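Local coordinates for beta-agarase (Persicobacter, PDB 6AII), which probably hydrolyses beta-1,4 linkages of agarose as a GH16 family beta-agarase, releasing neoagarobiose, at residues L282-E287 and H311-D316. Numbering follows the deposited sequence.
Sequences LIINIE and HIMKVD. With CA (calcium ion), chain B.
Met313 reaches across to Ile284 and Ile286 where the two sheets of a GH16 beta-sandwich, the jelly-roll fold of this family, face each other, a worked example of how a sandwich is held together by interdigitating apolar side chains rather than by backbone bonds. Strand 282-287 belongs to one sheet and strand 312-315 to the other; they run nearly antiparallel, at 164°, with axes 8.3 Å apart at closest approach. The main bump is Met313: with CG anti to the backbone N (chi1 -178°) and the chain extended beyond it, SD is set in the hollow between the CG2 methyls of the two isoleucines, and CE turns toward Ile284. The backbone between them floors this hollow, Asn285 O lying 3.9 Å from Met313 SD. Ile286 comes alongside, pointing the opposite way, its CG2 lying along the chain 3.6 Å from Met313 CB and 3.8 Å from Met313 SD. Ile284 crosses at about a right angle, with Ile284 CG2 3.6 Å from Met313 CE. That same methyl lies in the notch between Met313 CE and Val315 CG2, the latter a looser touch at 4.1 Å. Ile78, on strand 75-79, which pairs with strand 312-325 in the same sheet, also touches both isoleucines. At Asp316 the chain turns a corner, and there, with Asp5, Asp30, Asn32 and Gly74, it binds the calcium ion, gripped by both Asp316 O at 2.6 Å and Asp316 OD1 at 2.3 Å.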
ATOM      1  N   LEU A 282      -6.350   6.309   4.434  1.00 19.20           N
ATOM      2  CA  LEU A 282      -5.216   5.395   4.290  1.00 19.30           C
ATOM      3  C   LEU A 282      -5.722   3.987   4.614  1.00 19.48           C
ATOM      4  O   LEU A 282      -6.406   3.740   5.619  1.00 20.94           O
ATOM      5  CB  LEU A 282      -4.104   5.858   5.236  1.00 19.92           C
ATOM      6  CG  LEU A 282      -2.865   4.960   5.293  1.00 20.30           C
ATOM      7  CD1 LEU A 282      -2.125   4.991   3.981  1.00 19.88           C
ATOM      8  CD2 LEU A 282      -1.971   5.428   6.433  1.00 22.41           C
ATOM      9  N   ILE A 283      -5.305   3.013   3.780  1.00 19.80           N
ATOM     10  CA  ILE A 283      -5.626   1.646   3.951  1.00 19.88           C
ATOM     11  C   ILE A 283      -4.301   0.866   4.018  1.00 19.44           C
ATOM     12  O   ILE A 283      -3.424   1.075   3.161  1.00 18.59           O
ATOM     13  CB  ILE A 283      -6.533   1.158   2.782  1.00 21.71           C
ATOM     14  CG1 ILE A 283      -7.784   2.052   2.677  1.00 25.00           C
ATOM     15  CG2 ILE A 283      -6.879  -0.320   2.932  1.00 21.22           C
ATOM     16  CD1 ILE A 283      -8.841   1.604   1.708  1.00 30.20           C
ATOM     17  N   ILE A 284      -4.183  -0.001   5.004  1.00 18.39           N
ATOM     18  CA  ILE A 284      -3.044  -0.948   5.076  1.00 18.14           C
ATOM     19  C   ILE A 284      -3.644  -2.345   5.239  1.00 18.22           C
ATOM     20  O   ILE A 284      -4.451  -2.588   6.117  1.00 19.23           O
ATOM     21  CB  ILE A 284      -2.094  -0.644   6.226  1.00 21.12           C
ATOM     22  CG1 ILE A 284      -1.667   0.822   6.170  1.00 26.87           C
ATOM     23  CG2 ILE A 284      -0.923  -1.619   6.136  1.00 20.92           C
ATOM     24  CD1 ILE A 284      -0.542   1.145   7.126  1.00 30.01           C
ATOM     25  N   ASN A 285      -3.290  -3.236   4.328  1.00 18.42           N
ATOM     26  CA  ASN A 285      -3.920  -4.534   4.392  1.00 20.60           C
ATOM     27  C   ASN A 285      -3.045  -5.601   3.737  1.00 19.13           C
ATOM     28  O   ASN A 285      -2.076  -5.313   2.998  1.00 18.90           O
ATOM     29  CB  ASN A 285      -5.299  -4.565   3.707  1.00 21.16           C
ATOM     30  CG  ASN A 285      -5.209  -4.656   2.193  1.00 25.44           C
ATOM     31  OD1 ASN A 285      -4.926  -3.683   1.525  1.00 28.76           O
ATOM     32  ND2 ASN A 285      -5.440  -5.816   1.607  1.00 30.17           N
ATOM     33  N   ILE A 286      -3.453  -6.849   3.984  1.00 17.81           N
ATOM     34  CA  ILE A 286      -2.895  -7.980   3.283  1.00 16.45           C
ATOM     35  C   ILE A 286      -4.046  -8.704   2.566  1.00 18.45           C
ATOM     36  O   ILE A 286      -5.203  -8.560   2.958  1.00 18.29           O
ATOM     37  CB  ILE A 286      -2.130  -8.951   4.194  1.00 16.44           C
ATOM     38  CG1 ILE A 286      -3.040  -9.645   5.213  1.00 17.73           C
ATOM     39  CG2 ILE A 286      -0.943  -8.196   4.848  1.00 15.77           C
ATOM     40  CD1 ILE A 286      -2.347 -10.608   6.189  1.00 18.18           C
ATOM     41  N   GLU A 287      -3.738  -9.321   1.449  1.00 17.42           N
ATOM     42  CA  GLU A 287      -4.767 -10.035   0.723  1.00 18.70           C
ATOM     43  C   GLU A 287      -4.148 -11.110  -0.151  1.00 19.71           C
ATOM     44  O   GLU A 287      -2.988 -11.057  -0.533  1.00 18.66           O
ATOM     45  CB  GLU A 287      -5.585  -9.060  -0.109  1.00 23.64           C
ATOM     46  CG  GLU A 287      -4.877  -8.217  -1.043  1.00 23.89           C
ATOM     47  CD  GLU A 287      -5.734  -7.076  -1.686  1.00 23.14           C
ATOM     48  OE1 GLU A 287      -6.585  -6.411  -1.066  1.00 25.47           O
ATOM     49  OE2 GLU A 287      -5.605  -6.973  -2.900  1.00 28.55           O
ATOM     50  N   HIS A 311       4.040 -14.810   8.673  1.00 19.81           N
ATOM     51  CA  HIS A 311       2.819 -14.551   7.934  1.00 20.60           C
ATOM     52  C   HIS A 311       2.101 -13.355   8.537  1.00 21.09           C
ATOM     53  O   HIS A 311       0.901 -13.358   8.736  1.00 19.82           O
ATOM     54  CB  HIS A 311       1.982 -15.838   7.888  1.00 20.05           C
ATOM     55  CG  HIS A 311       2.561 -16.800   6.916  1.00 20.03           C
ATOM     56  ND1 HIS A 311       3.739 -17.490   7.138  1.00 19.89           N
ATOM     57  CD2 HIS A 311       2.109 -17.186   5.696  1.00 17.73           C
ATOM     58  CE1 HIS A 311       4.024 -18.178   6.036  1.00 20.60           C
ATOM     59  NE2 HIS A 311       3.013 -18.041   5.148  1.00 19.22           N
ATOM     60  N   ILE A 312       2.845 -12.307   8.855  1.00 17.39           N
ATOM     61  CA  ILE A 312       2.345 -11.102   9.492  1.00 17.46           C
ATOM     62  C   ILE A 312       3.035  -9.923   8.806  1.00 17.30           C
ATOM     63  O   ILE A 312       4.289  -9.872   8.771  1.00 18.66           O
ATOM     64  CB  ILE A 312       2.665 -11.053  11.001  1.00 19.65           C
ATOM     65  CG1 ILE A 312       2.201 -12.326  11.717  1.00 21.73           C
ATOM     66  CG2 ILE A 312       2.103  -9.775  11.625  1.00 21.39           C
ATOM     67  CD1 ILE A 312       2.520 -12.327  13.194  1.00 23.30           C
ATOM     68  N   MET A 313       2.252  -8.978   8.421  1.00 16.43           N
ATOM     69  CA  MET A 313       2.738  -7.681   7.937  1.00 17.38           C
ATOM     70  C   MET A 313       2.776  -6.749   9.154  1.00 17.76           C
ATOM     71  O   MET A 313       1.755  -6.572   9.815  1.00 19.42           O
ATOM     72  CB  MET A 313       1.841  -7.081   6.879  1.00 19.84           C
ATOM     73  CG  MET A 313       2.344  -5.745   6.331  1.00 20.16           C
ATOM     74  SD  MET A 313       1.105  -5.044   5.167  1.00 20.73           S
ATOM     75  CE  MET A 313       1.893  -3.494   4.782  1.00 23.45           C
ATOM     76  N   LYS A 314       3.930  -6.164   9.461  1.00 17.55           N
ATOM     77  CA  LYS A 314       4.093  -5.380  10.694  1.00 17.83           C
ATOM     78  C   LYS A 314       4.247  -3.899  10.312  1.00 19.77           C
ATOM     79  O   LYS A 314       4.912  -3.587   9.289  1.00 20.10           O
ATOM     80  CB  LYS A 314       5.317  -5.831  11.488  1.00 17.89           C
ATOM     81  CG  LYS A 314       5.212  -7.253  11.943  1.00 21.26           C
ATOM     82  CD  LYS A 314       6.442  -7.766  12.684  1.00 25.65           C
ATOM     83  CE  LYS A 314       6.255  -9.214  13.063  1.00 32.95           C
ATOM     84  NZ  LYS A 314       7.508  -9.756  13.628  1.00 39.73           N
ATOM     85  N   VAL A 315       3.655  -3.022  11.100  1.00 17.35           N
ATOM     86  CA  VAL A 315       3.758  -1.603  10.821  1.00 17.39           C
ATOM     87  C   VAL A 315       4.361  -0.953  12.082  1.00 16.77           C
ATOM     88  O   VAL A 315       3.680  -0.840  13.104  1.00 18.07           O
ATOM     89  CB  VAL A 315       2.413  -0.954  10.452  1.00 18.16           C
ATOM     90  CG1 VAL A 315       2.599   0.517  10.071  1.00 19.25           C
ATOM     91  CG2 VAL A 315       1.699  -1.720   9.325  1.00 21.49           C
ATOM     92  N   ASP A 316       5.623  -0.529  11.962  1.00 15.77           N
ATOM     93  CA  ASP A 316       6.292   0.122  13.120  1.00 16.17           C
ATOM     94  C   ASP A 316       5.699   1.492  13.361  1.00 18.47           C
ATOM     95  O   ASP A 316       5.566   1.939  14.505  1.00 19.45           O
ATOM     96  CB  ASP A 316       7.786   0.201  12.823  1.00 19.56           C
ATOM     97  CG  ASP A 316       8.624   0.740  13.970  1.00 20.99           C
ATOM     98  OD1 ASP A 316       8.167   0.650  15.145  1.00 19.91           O
ATOM     99  OD2 ASP A 316       9.747   1.226  13.670  1.00 20.58           O
TER
HETATM  100 CA    CA B 501       6.738   1.401  16.819  1.00 20.34          CA
HETATM  101  O   HOH W   1       8.748   0.465  18.006  1.00 24.33           O